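Local coordinates for protein ketosynthase (Streptomyces sp. MSC090213JE08, PDB 6KXF) that probably catalyses the decarboxylative condensation of a fatty acyl group on acyl carrier protein with malonyl-ACP, giving a 3-oxoacyl-ACP that is two carbons longer, at residues 169-174 / 392-397. Residues are numbered along the deposited sequence; the frame is centred on the assembly and turned at random.
Sequences ACAAGN and SSAFAG. With DYF ([(3~{R})-2,2-dimethyl-4-[[3-[2-[[(~{E})-oct-2-enoyl]amino]ethylamino]-3-oxidanylidene-propyl]amino]-3-oxidanyl-4-oxidanylidene-butyl] dihydrogen phosphate), chain D.
Cys170 and Ala394 meet through their methylene and methyl groups, CB to CB at 4.1 Å, where the thiolase-fold ketosynthase brings two chain segments, far apart in sequence, together at the active-site sulfur. The nucleophilic elbow just before helix 172-185 presents the cysteine, and the loop leaving strand 387-393 faces it. SG is bonded covalently to C26 of the bound octenoyl pantetheine analogue, the carbon beta to the amide carbonyl, as expected for conjugate addition and consistent with Cys170 being the nucleophile that carries the acyl chain in this family. Ala394 CB sits against the elbow, 3.6 Å from Cys170 N, and also touches the CB atoms of Ala169 and Ala171. Ser393 O approaches Cys170 CB to 3.4 Å. The same Ser393 O lies 3.3 Å from DYF N22, the amide nitrogen of the analogue.

Further along the same loop, Phe395 lines the ligand's path. Its CG stands anti to the carbonyl carbon (chi1 -66°), which sets the ring beside the backbone N, on the ligand's side. C28 and C25 lie over the outer part of one face, away from the ring centre, with Phe395 CD2 to DYF C28 at 3.7 Å, while CE1 meets C15 of the pantetheine arm edge-on and in plane. Replacing Phe395 with an alanine is likely to strip C28 of this aromatic surface and open a gap, giving the acyl chain more room to move. Asn155 of a neighbouring subunit donates a weak hydrogen bond to Phe395 O, tying this loop to the dimer interface. His301 and His336 also hydrogen-bond the analogue, in keeping with the Cys-His-His arrangement of the family.

Behind the elbow, Ser392 OG lies 3.5 Å from both Ala171 CB and Asn174 CB. Asn174 ND2 and Ser392 OG both donate to Ala400 O in strand 398-405, while Asn174 OD1 accepts from Asn390 ND2.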
ATOM      1  N   ALA A 169      -2.621   3.032  -0.534  1.00 42.10           N
ATOM      2  CA  ALA A 169      -3.917   3.310  -1.110  1.00 40.42           C
ATOM      3  C   ALA A 169      -3.972   4.775  -1.570  1.00 41.46           C
ATOM      4  O   ALA A 169      -3.167   5.204  -2.378  1.00 38.63           O
ATOM      5  CB  ALA A 169      -4.984   2.932  -0.106  1.00 42.44           C
ATOM      6  N   CYS A 170      -4.907   5.565  -1.042  1.00 40.93           N
ATOM      7  CA  CYS A 170      -5.225   6.831  -1.622  1.00 36.47           C
ATOM      8  C   CYS A 170      -4.183   7.901  -1.263  1.00 41.03           C
ATOM      9  O   CYS A 170      -4.257   8.958  -1.787  1.00 40.35           O
ATOM     10  CB  CYS A 170      -6.649   7.204  -1.215  1.00 38.74           C
ATOM     11  SG  CYS A 170      -7.805   6.077  -2.028  1.00 44.43           S
ATOM     12  N   ALA A 171      -3.197   7.592  -0.408  1.00 34.76           N
ATOM     13  CA  ALA A 171      -2.063   8.437  -0.139  1.00 36.49           C
ATOM     14  C   ALA A 171      -0.794   7.975  -0.863  1.00 35.28           C
ATOM     15  O   ALA A 171       0.229   8.622  -0.724  1.00 36.48           O
ATOM     16  CB  ALA A 171      -1.788   8.508   1.352  1.00 37.58           C
ATOM     17  N   ALA A 172      -0.837   6.897  -1.643  1.00 36.35           N
ATOM     18  CA  ALA A 172       0.405   6.243  -2.063  1.00 35.91           C
ATOM     19  C   ALA A 172       1.327   7.116  -2.933  1.00 37.02           C
ATOM     20  O   ALA A 172       2.534   7.041  -2.756  1.00 35.30           O
ATOM     21  CB  ALA A 172       0.064   4.964  -2.759  1.00 36.01           C
ATOM     22  N   GLY A 173       0.791   7.920  -3.878  1.00 34.98           N
ATOM     23  CA  GLY A 173       1.632   8.803  -4.656  1.00 35.26           C
ATOM     24  C   GLY A 173       2.542   9.725  -3.819  1.00 38.23           C
ATOM     25  O   GLY A 173       3.733   9.874  -4.101  1.00 33.60           O
ATOM     26  N   ASN A 174       2.007  10.370  -2.775  1.00 32.61           N
ATOM     27  CA  ASN A 174       2.837  11.260  -1.976  1.00 35.21           C
ATOM     28  C   ASN A 174       3.855  10.439  -1.164  1.00 34.88           C
ATOM     29  O   ASN A 174       4.980  10.884  -0.933  1.00 37.45           O
ATOM     30  CB  ASN A 174       1.996  12.091  -1.011  1.00 37.92           C
ATOM     31  CG  ASN A 174       1.527  13.420  -1.563  1.00 37.41           C
ATOM     32  OD1 ASN A 174       1.879  13.795  -2.681  1.00 39.79           O
ATOM     33  ND2 ASN A 174       0.826  14.170  -0.723  1.00 39.78           N
ATOM     34  N   SER A 392      -2.571  14.402   0.982  1.00 32.81           N
ATOM     35  CA  SER A 392      -3.180  13.118   0.658  1.00 37.77           C
ATOM     36  C   SER A 392      -3.502  12.407   1.958  1.00 36.38           C
ATOM     37  O   SER A 392      -2.840  12.637   2.979  1.00 37.59           O
ATOM     38  CB  SER A 392      -2.312  12.246  -0.227  1.00 39.85           C
ATOM     39  OG  SER A 392      -1.126  11.798   0.458  1.00 40.35           O
ATOM     40  N   SER A 393      -4.517  11.549   1.900  1.00 38.93           N
ATOM     41  CA  SER A 393      -4.808  10.689   3.017  1.00 40.02           C
ATOM     42  C   SER A 393      -5.581   9.469   2.514  1.00 42.08           C
ATOM     43  O   SER A 393      -6.001   9.392   1.346  1.00 40.95           O
ATOM     44  CB  SER A 393      -5.511  11.438   4.143  1.00 44.96           C
ATOM     45  OG  SER A 393      -6.901  11.455   3.934  1.00 47.48           O
ATOM     46  N   ALA A 394      -5.685   8.467   3.376  1.00 37.96           N
ATOM     47  CA  ALA A 394      -6.233   7.187   2.976  1.00 39.01           C
ATOM     48  C   ALA A 394      -6.952   6.509   4.154  1.00 39.73           C
ATOM     49  O   ALA A 394      -6.835   6.965   5.284  1.00 39.49           O
ATOM     50  CB  ALA A 394      -5.093   6.339   2.477  1.00 38.22           C
ATOM     51  N   PHE A 395      -7.666   5.407   3.865  1.00 40.64           N
ATOM     52  CA  PHE A 395      -8.094   4.495   4.897  1.00 44.35           C
ATOM     53  C   PHE A 395      -6.874   4.056   5.709  1.00 44.84           C
ATOM     54  O   PHE A 395      -5.714   4.311   5.304  1.00 40.36           O
ATOM     55  CB  PHE A 395      -8.841   3.302   4.297  1.00 47.29           C
ATOM     56  CG  PHE A 395     -10.159   3.628   3.639  1.00 46.77           C
ATOM     57  CD1 PHE A 395     -10.760   4.876   3.777  1.00 50.44           C
ATOM     58  CD2 PHE A 395     -10.823   2.668   2.892  1.00 49.96           C
ATOM     59  CE1 PHE A 395     -11.961   5.163   3.152  1.00 48.91           C
ATOM     60  CE2 PHE A 395     -12.051   2.943   2.308  1.00 53.20           C
ATOM     61  CZ  PHE A 395     -12.621   4.188   2.444  1.00 52.54           C
ATOM     62  N   ALA A 396      -7.135   3.477   6.893  1.00 44.12           N
ATOM     63  CA  ALA A 396      -6.060   3.011   7.841  1.00 41.47           C
ATOM     64  C   ALA A 396      -5.324   4.212   8.480  1.00 43.42           C
ATOM     65  O   ALA A 396      -4.235   4.075   9.046  1.00 44.30           O
ATOM     66  CB  ALA A 396      -5.115   2.079   7.111  1.00 45.72           C
ATOM     67  N   GLY A 397      -5.912   5.412   8.371  1.00 45.05           N
ATOM     68  CA  GLY A 397      -5.407   6.613   9.007  1.00 42.13           C
ATOM     69  C   GLY A 397      -4.082   7.098   8.446  1.00 42.08           C
ATOM     70  O   GLY A 397      -3.385   7.829   9.132  1.00 41.41           O
TER
HETATM   71  C29 DYF D 101     -10.292   1.894  -1.066  1.00 62.19           C
HETATM   72  C26 DYF D 101      -9.405   5.726  -1.003  1.00 49.47           C
HETATM   73  C25 DYF D 101     -10.091   6.476  -0.128  1.00 50.17           C
HETATM   74  O13 DYF D 101     -16.611   8.754   3.947  1.00 52.01           O
HETATM   75  C21 DYF D 101      -9.492   8.760   2.616  1.00 47.82           C
HETATM   76  C17 DYF D 101     -12.894  10.056   2.449  1.00 50.37           C
HETATM   77  O11 DYF D 101     -16.132   6.938   6.961  1.00 52.97           O
HETATM   78  N22 DYF D 101      -9.218   8.633   1.300  1.00 51.53           N
HETATM   79  C10 DYF D 101     -16.981   7.509   5.983  1.00 55.28           C
HETATM   80  N19 DYF D 101     -11.601   9.861   3.029  1.00 45.96           N
HETATM   81  C30 DYF D 101      -9.304   0.723  -0.842  1.00 70.71           C
HETATM   82  C31 DYF D 101      -9.833  -0.688  -1.132  1.00 75.12           C
HETATM   83  N14 DYF D 101     -14.765   7.702   4.766  1.00 59.45           N
HETATM   84  C28 DYF D 101      -9.665   3.202  -0.562  1.00 58.76           C
HETATM   85  C27 DYF D 101      -9.872   4.355  -1.519  1.00 49.90           C
HETATM   86  C23 DYF D 101      -9.531   7.884   0.189  1.00 48.93           C
HETATM   87  C20 DYF D 101     -10.317  10.094   2.412  1.00 47.48           C
HETATM   88  C16 DYF D 101     -13.949   9.644   3.459  1.00 51.33           C
HETATM   89  C15 DYF D 101     -13.932   8.148   3.667  1.00 53.74           C
HETATM   90  C12 DYF D 101     -16.157   8.059   4.806  1.00 54.65           C
HETATM   91  C01 DYF D 101     -17.208   5.197   4.913  1.00 51.70           C
HETATM   92  C02 DYF D 101     -17.955   6.360   5.607  1.00 54.66           C
HETATM   93  C03 DYF D 101     -19.113   6.827   4.702  1.00 51.08           C
HETATM   94  C04 DYF D 101     -18.571   5.862   6.941  1.00 59.37           C
HETATM   95  O05 DYF D 101     -19.292   6.920   7.534  1.00 62.12           O
HETATM   96  P06 DYF D 101     -18.853   7.642   8.959  1.00 71.75           P
HETATM   97  O07 DYF D 101     -19.751   7.080  10.051  1.00 82.43           O
HETATM   98  O08 DYF D 101     -19.181   9.115   8.786  1.00 68.21           O
HETATM   99  O09 DYF D 101     -17.476   7.252   9.453  1.00 68.12           O
HETATM  100  O18 DYF D 101     -13.144  10.465   1.338  1.00 46.70           O
HETATM  101  O24 DYF D 101      -9.061   8.658  -0.617  1.00 41.51           O